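Long-range contact in malate dehydrogenase (Entamoeba histolytica, PDB 3I0P), which probably catalyses the NAD-dependent interconversion of malate and oxaloacetate: residues Ala108-Thr122 with Phe280-Cys293. Numbering follows the deposited sequence.
Sequences AKKYGMGMVVVRNST and FSLGHFFIAINVEC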
loop_
_atom_site.group_PDB
_atom_site.type_symbol
_atom_site.label_atom_id
_atom_site.label_comp_id
_atom_site.label_asym_id
_atom_site.label_seq_id
_atom_site.Cartn_x
_atom_site.Cartn_y
_atom_site.Cartn_z
ATOM N N ALA A 108 6.378 -11.047 -17.082
ATOM C CA ALA A 108 7.464 -10.387 -16.363
ATOM C C ALA A 108 8.789 -11.034 -16.735
ATOM O O ALA A 108 9.779 -10.340 -16.945
ATOM C CB ALA A 108 7.240 -10.415 -14.853
ATOM N N LYS A 109 8.781 -12.363 -16.847
ATOM C CA LYS A 109 9.962 -13.135 -17.226
ATOM C C LYS A 109 10.468 -12.781 -18.620
ATOM O O LYS A 109 11.675 -12.784 -18.871
ATOM C CB LYS A 109 9.668 -14.629 -17.144
ATOM C CG LYS A 109 9.460 -15.151 -15.731
ATOM C CD LYS A 109 10.741 -15.119 -14.931
ATOM C CE LYS A 109 10.718 -16.180 -13.861
ATOM N NZ LYS A 109 11.907 -16.048 -12.986
ATOM N N LYS A 110 9.547 -12.465 -19.523
ATOM C CA LYS A 110 9.920 -12.119 -20.883
ATOM C C LYS A 110 10.306 -10.643 -21.062
ATOM O O LYS A 110 11.195 -10.344 -21.852
ATOM C CB LYS A 110 8.807 -12.509 -21.860
ATOM C CG LYS A 110 9.276 -12.668 -23.298
ATOM C CD LYS A 110 8.108 -12.973 -24.225
ATOM C CE LYS A 110 8.467 -12.663 -25.688
ATOM N NZ LYS A 110 7.435 -13.200 -26.625
ATOM N N TYR A 111 9.653 -9.731 -20.329
ATOM C CA TYR A 111 9.832 -8.281 -20.543
ATOM C C TYR A 111 10.300 -7.493 -19.332
ATOM O O TYR A 111 10.739 -6.350 -19.473
ATOM C CB TYR A 111 8.545 -7.642 -21.055
ATOM C CG TYR A 111 8.087 -8.163 -22.391
ATOM C CD1 TYR A 111 7.073 -9.113 -22.470
ATOM C CD2 TYR A 111 8.666 -7.707 -23.580
ATOM C CE1 TYR A 111 6.643 -9.601 -23.693
ATOM C CE2 TYR A 111 8.241 -8.187 -24.813
ATOM C CZ TYR A 111 7.228 -9.135 -24.862
ATOM O OH TYR A 111 6.791 -9.629 -26.077
ATOM N N GLY A 112 10.194 -8.088 -18.147
ATOM C CA GLY A 112 10.602 -7.419 -16.911
ATOM C C GLY A 112 9.439 -7.199 -15.965
ATOM O O GLY A 112 9.583 -7.319 -14.745
ATOM N N MET A 113 8.277 -6.881 -16.529
ATOM C CA MET A 113 7.076 -6.651 -15.742
ATOM C C MET A 113 5.822 -7.178 -16.418
ATOM O O MET A 113 5.776 -7.313 -17.641
ATOM C CB MET A 113 6.921 -5.162 -15.451
ATOM C CG MET A 113 8.023 -4.623 -14.575
ATOM S SD MET A 113 7.900 -2.861 -14.454
ATOM C CE MET A 113 6.707 -2.701 -13.114
ATOM N N GLY A 114 4.806 -7.462 -15.611
ATOM C CA GLY A 114 3.543 -7.955 -16.110
ATOM C C GLY A 114 2.408 -7.522 -15.212
ATOM O O GLY A 114 2.559 -7.481 -13.981
ATOM N N MET A 115 1.275 -7.184 -15.829
ATOM C CA MET A 115 0.056 -6.858 -15.097
ATOM C C MET A 115 -1.169 -7.426 -15.790
ATOM O O MET A 115 -1.407 -7.181 -16.977
ATOM C CB MET A 115 -0.108 -5.352 -14.904
ATOM C CG MET A 115 -1.370 -4.984 -14.136
ATOM S SD MET A 115 -1.293 -3.340 -13.409
ATOM C CE MET A 115 -2.891 -3.258 -12.609
ATOM N N VAL A 116 -1.951 -8.188 -15.040
ATOM C CA VAL A 116 -3.165 -8.751 -15.580
ATOM C C VAL A 116 -4.297 -8.335 -14.685
ATOM O O VAL A 116 -4.192 -8.459 -13.463
ATOM C CB VAL A 116 -3.075 -10.276 -15.691
ATOM C CG1 VAL A 116 -4.421 -10.867 -16.025
ATOM C CG2 VAL A 116 -2.057 -10.652 -16.757
ATOM N N VAL A 117 -5.363 -7.807 -15.282
ATOM C CA VAL A 117 -6.560 -7.440 -14.517
ATOM C C VAL A 117 -7.759 -8.307 -14.910
ATOM O O VAL A 117 -7.809 -8.849 -16.017
ATOM C CB VAL A 117 -6.893 -5.919 -14.609
ATOM C CG1 VAL A 117 -5.775 -5.098 -13.982
ATOM C CG2 VAL A 117 -7.138 -5.490 -16.053
ATOM N N VAL A 118 -8.711 -8.446 -13.992
ATOM C CA VAL A 118 -9.855 -9.325 -14.203
ATOM C C VAL A 118 -11.153 -8.601 -13.873
ATOM O O VAL A 118 -11.231 -7.899 -12.861
ATOM C CB VAL A 118 -9.761 -10.612 -13.327
ATOM C CG1 VAL A 118 -10.934 -11.523 -13.593
ATOM C CG2 VAL A 118 -8.443 -11.355 -13.574
ATOM N N ARG A 119 -12.150 -8.764 -14.748
ATOM C CA ARG A 119 -13.544 -8.400 -14.454
ATOM C C ARG A 119 -14.461 -9.639 -14.462
ATOM O O ARG A 119 -14.071 -10.709 -14.959
ATOM C CB ARG A 119 -14.062 -7.348 -15.447
ATOM C CG ARG A 119 -14.410 -7.887 -16.829
ATOM C CD ARG A 119 -15.411 -6.997 -17.591
ATOM N NE ARG A 119 -15.472 -7.392 -18.997
ATOM C CZ ARG A 119 -14.802 -6.806 -19.993
ATOM N NH1 ARG A 119 -14.018 -5.749 -19.777
ATOM N NH2 ARG A 119 -14.924 -7.273 -21.226
ATOM N N ASN A 120 -15.673 -9.485 -13.919
ATOM C CA ASN A 120 -16.700 -10.538 -13.956
ATOM C C ASN A 120 -16.154 -11.854 -13.372
ATOM O O ASN A 120 -16.225 -12.923 -13.985
ATOM C CB ASN A 120 -17.268 -10.671 -15.387
ATOM C CG ASN A 120 -18.344 -11.772 -15.534
ATOM O OD1 ASN A 120 -19.163 -12.008 -14.645
ATOM N ND2 ASN A 120 -18.340 -12.431 -16.685
ATOM N N SER A 121 -15.590 -11.738 -12.174
ATOM C CA SER A 121 -15.041 -12.867 -11.437
ATOM C C SER A 121 -15.771 -13.014 -10.100
ATOM O O SER A 121 -16.710 -12.266 -9.806
ATOM C CB SER A 121 -13.543 -12.669 -11.209
ATOM O OG SER A 121 -12.937 -13.834 -10.667
ATOM N N THR A 122 -15.341 -13.979 -9.296
ATOM C CA THR A 122 -15.963 -14.225 -8.004
ATOM C C THR A 122 -14.896 -14.274 -6.914
ATOM O O THR A 122 -13.717 -14.060 -7.199
ATOM C CB THR A 122 -16.806 -15.528 -8.005
ATOM O OG1 THR A 122 -15.989 -16.637 -8.408
ATOM C CG2 THR A 122 -17.999 -15.403 -8.957
ATOM N N PHE A 280 -22.413 -12.467 -7.362
ATOM C CA PHE A 280 -21.407 -11.461 -6.981
ATOM C C PHE A 280 -20.327 -11.394 -8.038
ATOM O O PHE A 280 -19.522 -12.315 -8.149
ATOM C CB PHE A 280 -20.768 -11.769 -5.625
ATOM C CG PHE A 280 -21.680 -11.523 -4.453
ATOM C CD1 PHE A 280 -21.999 -10.221 -4.059
ATOM C CD2 PHE A 280 -22.221 -12.590 -3.745
ATOM C CE1 PHE A 280 -22.844 -9.989 -2.978
ATOM C CE2 PHE A 280 -23.065 -12.376 -2.665
ATOM C CZ PHE A 280 -23.377 -11.076 -2.272
ATOM N N SER A 281 -20.318 -10.306 -8.814
ATOM C CA SER A 281 -19.350 -10.122 -9.892
ATOM C C SER A 281 -18.336 -9.049 -9.487
ATOM O O SER A 281 -18.712 -7.910 -9.210
ATOM C CB SER A 281 -20.069 -9.784 -11.196
ATOM O OG SER A 281 -19.172 -9.558 -12.266
ATOM N N LEU A 282 -17.057 -9.445 -9.462
ATOM C CA LEU A 282 -15.952 -8.691 -8.831
ATOM C C LEU A 282 -14.773 -8.494 -9.780
ATOM O O LEU A 282 -14.681 -9.154 -10.818
ATOM C CB LEU A 282 -15.412 -9.467 -7.625
ATOM C CG LEU A 282 -16.259 -9.760 -6.396
ATOM C CD1 LEU A 282 -15.530 -10.755 -5.530
ATOM C CD2 LEU A 282 -16.524 -8.519 -5.611
ATOM N N GLY A 283 -13.854 -7.612 -9.392
ATOM C CA GLY A 283 -12.596 -7.445 -10.100
ATOM C C GLY A 283 -11.387 -7.822 -9.256
ATOM O O GLY A 283 -11.475 -7.893 -8.013
ATOM N N HIS A 284 -10.265 -8.072 -9.940
ATOM C CA HIS A 284 -8.981 -8.401 -9.321
ATOM C C HIS A 284 -7.864 -7.788 -10.160
ATOM O O HIS A 284 -8.038 -7.569 -11.365
ATOM C CB HIS A 284 -8.712 -9.913 -9.316
ATOM C CG HIS A 284 -9.885 -10.781 -8.954
ATOM N ND1 HIS A 284 -10.683 -10.558 -7.850
ATOM C CD2 HIS A 284 -10.336 -11.930 -9.515
ATOM C CE1 HIS A 284 -11.593 -11.512 -7.768
ATOM N NE2 HIS A 284 -11.398 -12.362 -8.761
ATOM N N PHE A 285 -6.710 -7.551 -9.540
ATOM C CA PHE A 285 -5.491 -7.196 -10.279
ATOM C C PHE A 285 -4.298 -7.998 -9.780
ATOM O O PHE A 285 -4.256 -8.396 -8.606
ATOM C CB PHE A 285 -5.181 -5.699 -10.194
ATOM C CG PHE A 285 -4.727 -5.238 -8.837
ATOM C CD1 PHE A 285 -3.373 -5.096 -8.558
ATOM C CD2 PHE A 285 -5.656 -4.929 -7.847
ATOM C CE1 PHE A 285 -2.937 -4.658 -7.300
ATOM C CE2 PHE A 285 -5.236 -4.490 -6.585
ATOM C CZ PHE A 285 -3.879 -4.349 -6.310
ATOM N N PHE A 286 -3.336 -8.223 -10.677
ATOM C CA PHE A 286 -2.144 -9.014 -10.381
ATOM C C PHE A 286 -0.938 -8.409 -11.077
ATOM O O PHE A 286 -0.922 -8.284 -12.309
ATOM C CB PHE A 286 -2.331 -10.465 -10.830
ATOM C CG PHE A 286 -3.577 -11.099 -10.299
ATOM C CD1 PHE A 286 -3.607 -11.625 -9.013
ATOM C CD2 PHE A 286 -4.726 -11.158 -11.080
ATOM C CE1 PHE A 286 -4.754 -12.200 -8.502
ATOM C CE2 PHE A 286 -5.880 -11.739 -10.583
ATOM C CZ PHE A 286 -5.895 -12.257 -9.278
ATOM N N ILE A 287 0.057 -8.030 -10.274
ATOM C CA ILE A 287 1.286 -7.429 -10.770
ATOM C C ILE A 287 2.464 -8.336 -10.442
ATOM O O ILE A 287 2.573 -8.828 -9.326
ATOM C CB ILE A 287 1.527 -6.028 -10.149
ATOM C CG1 ILE A 287 0.403 -5.062 -10.519
ATOM C CG2 ILE A 287 2.900 -5.447 -10.565
ATOM C CD1 ILE A 287 0.605 -3.674 -9.937
ATOM N N ALA A 288 3.338 -8.547 -11.422
ATOM C CA ALA A 288 4.580 -9.293 -11.218
ATOM C C ALA A 288 5.791 -8.496 -11.728
ATOM O O ALA A 288 5.779 -7.963 -12.837
ATOM C CB ALA A 288 4.498 -10.633 -11.901
ATOM N N ILE A 289 6.823 -8.412 -10.898
ATOM C CA ILE A 289 8.036 -7.672 -11.226
ATOM C C ILE A 289 9.216 -8.635 -11.181
ATOM O O ILE A 289 9.485 -9.246 -10.148
ATOM C CB ILE A 289 8.287 -6.512 -10.226
ATOM C CG1 ILE A 289 7.182 -5.467 -10.335
ATOM C CG2 ILE A 289 9.677 -5.891 -10.434
ATOM C CD1 ILE A 289 7.030 -4.646 -9.105
ATOM N N ASN A 290 9.916 -8.760 -12.303
ATOM C CA ASN A 290 11.030 -9.687 -12.408
ATOM C C ASN A 290 12.289 -9.112 -11.779
ATOM O O ASN A 290 12.915 -8.212 -12.338
ATOM C CB ASN A 290 11.276 -10.055 -13.872
ATOM C CG ASN A 290 12.289 -11.170 -14.036
ATOM O OD1 ASN A 290 12.675 -11.836 -13.070
ATOM N ND2 ASN A 290 12.719 -11.390 -15.272
ATOM N N VAL A 291 12.646 -9.649 -10.618
ATOM C CA VAL A 291 13.806 -9.200 -9.851
ATOM C C VAL A 291 15.125 -9.225 -10.655
ATOM O O VAL A 291 15.885 -8.235 -10.650
ATOM C CB VAL A 291 13.946 -10.007 -8.533
ATOM C CG1 VAL A 291 15.344 -9.846 -7.921
ATOM C CG2 VAL A 291 12.855 -9.611 -7.539
ATOM N N GLU A 292 15.380 -10.332 -11.361
ATOM C CA GLU A 292 16.663 -10.522 -12.040
ATOM C C GLU A 292 16.954 -9.458 -13.123
ATOM O O GLU A 292 18.102 -9.288 -13.529
ATOM C CB GLU A 292 16.846 -11.977 -12.531
ATOM C CG GLU A 292 16.127 -12.344 -13.846
ATOM C CD GLU A 292 15.986 -13.871 -14.069
ATOM O OE1 GLU A 292 16.722 -14.645 -13.396
ATOM O OE2 GLU A 292 15.133 -14.288 -14.909
ATOM N N CYS A 293 15.919 -8.731 -13.554
ATOM C CA CYS A 293 16.088 -7.549 -14.421
ATOM C C CYS A 293 16.843 -6.399 -13.739
ATOM O O CYS A 293 17.411 -5.535 -14.419
ATOM C CB CYS A 293 14.737 -7.032 -14.897
ATOM S SG CYS A 293 13.931 -8.084 -16.110
HETATM O O HOH W 1 -17.437 -7.331 -12.756
HETATM O O HOH W 2 -18.680 -12.874 -12.034
#
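S121 and H284 join side chains across two antiparallel strands. S121 OG and H284 NE2 share a hydrogen bond of 2.9 Å, whose proton could sit on either atom. The hydroxyl is anti to the backbone N (chi1 -171°), which turns it to the imidazole edge. T122 O lies in the ring plane, toward CE1, and takes a weak hydrogen bond from NE2. N96 also bonds S121 OG, T145 bonds H284 ND1, and F124 stacks on the ring. This buried imidazole is thus held at both nitrogens, and the side chain of L282, two residues before it, is about 6 Å from the bound NAD.

The middle of the ladder is tightly packed. G114, V116 and V118 form hydrogen-bonded pairs with A288, F286 and H284. V118 CG2 meets the edge of the F286 ring, in its plane, with CE2 4.0 Å away. On the other face M115, extended beyond CG, crosses the I287 side chain at a slant, SD to CG1 3.8 Å, and its CE reaches F285 CB at 4.1 Å.

N120 and S121 lie opposite the single residue L282, a G1 beta bulge. Here N120 and S281 are partly exposed, and water 1 links N120 N to S281 OG, 3.0 Å and 2.9 Å away. The solvent side is at the other end, where K109 and E292 are exposed. K109 NZ stays 4.1 Å from E292 OE2, too far for a salt bridge; it bonds E137 O instead.

These are central strands of a mixed sheet. Strand 83-87 flanks 113-121, and 139-145 flanks 282-290. Helix 244-259 packs on M115, F285 and I287, while the second subunit packs against M113, M115 and V117 on that same face.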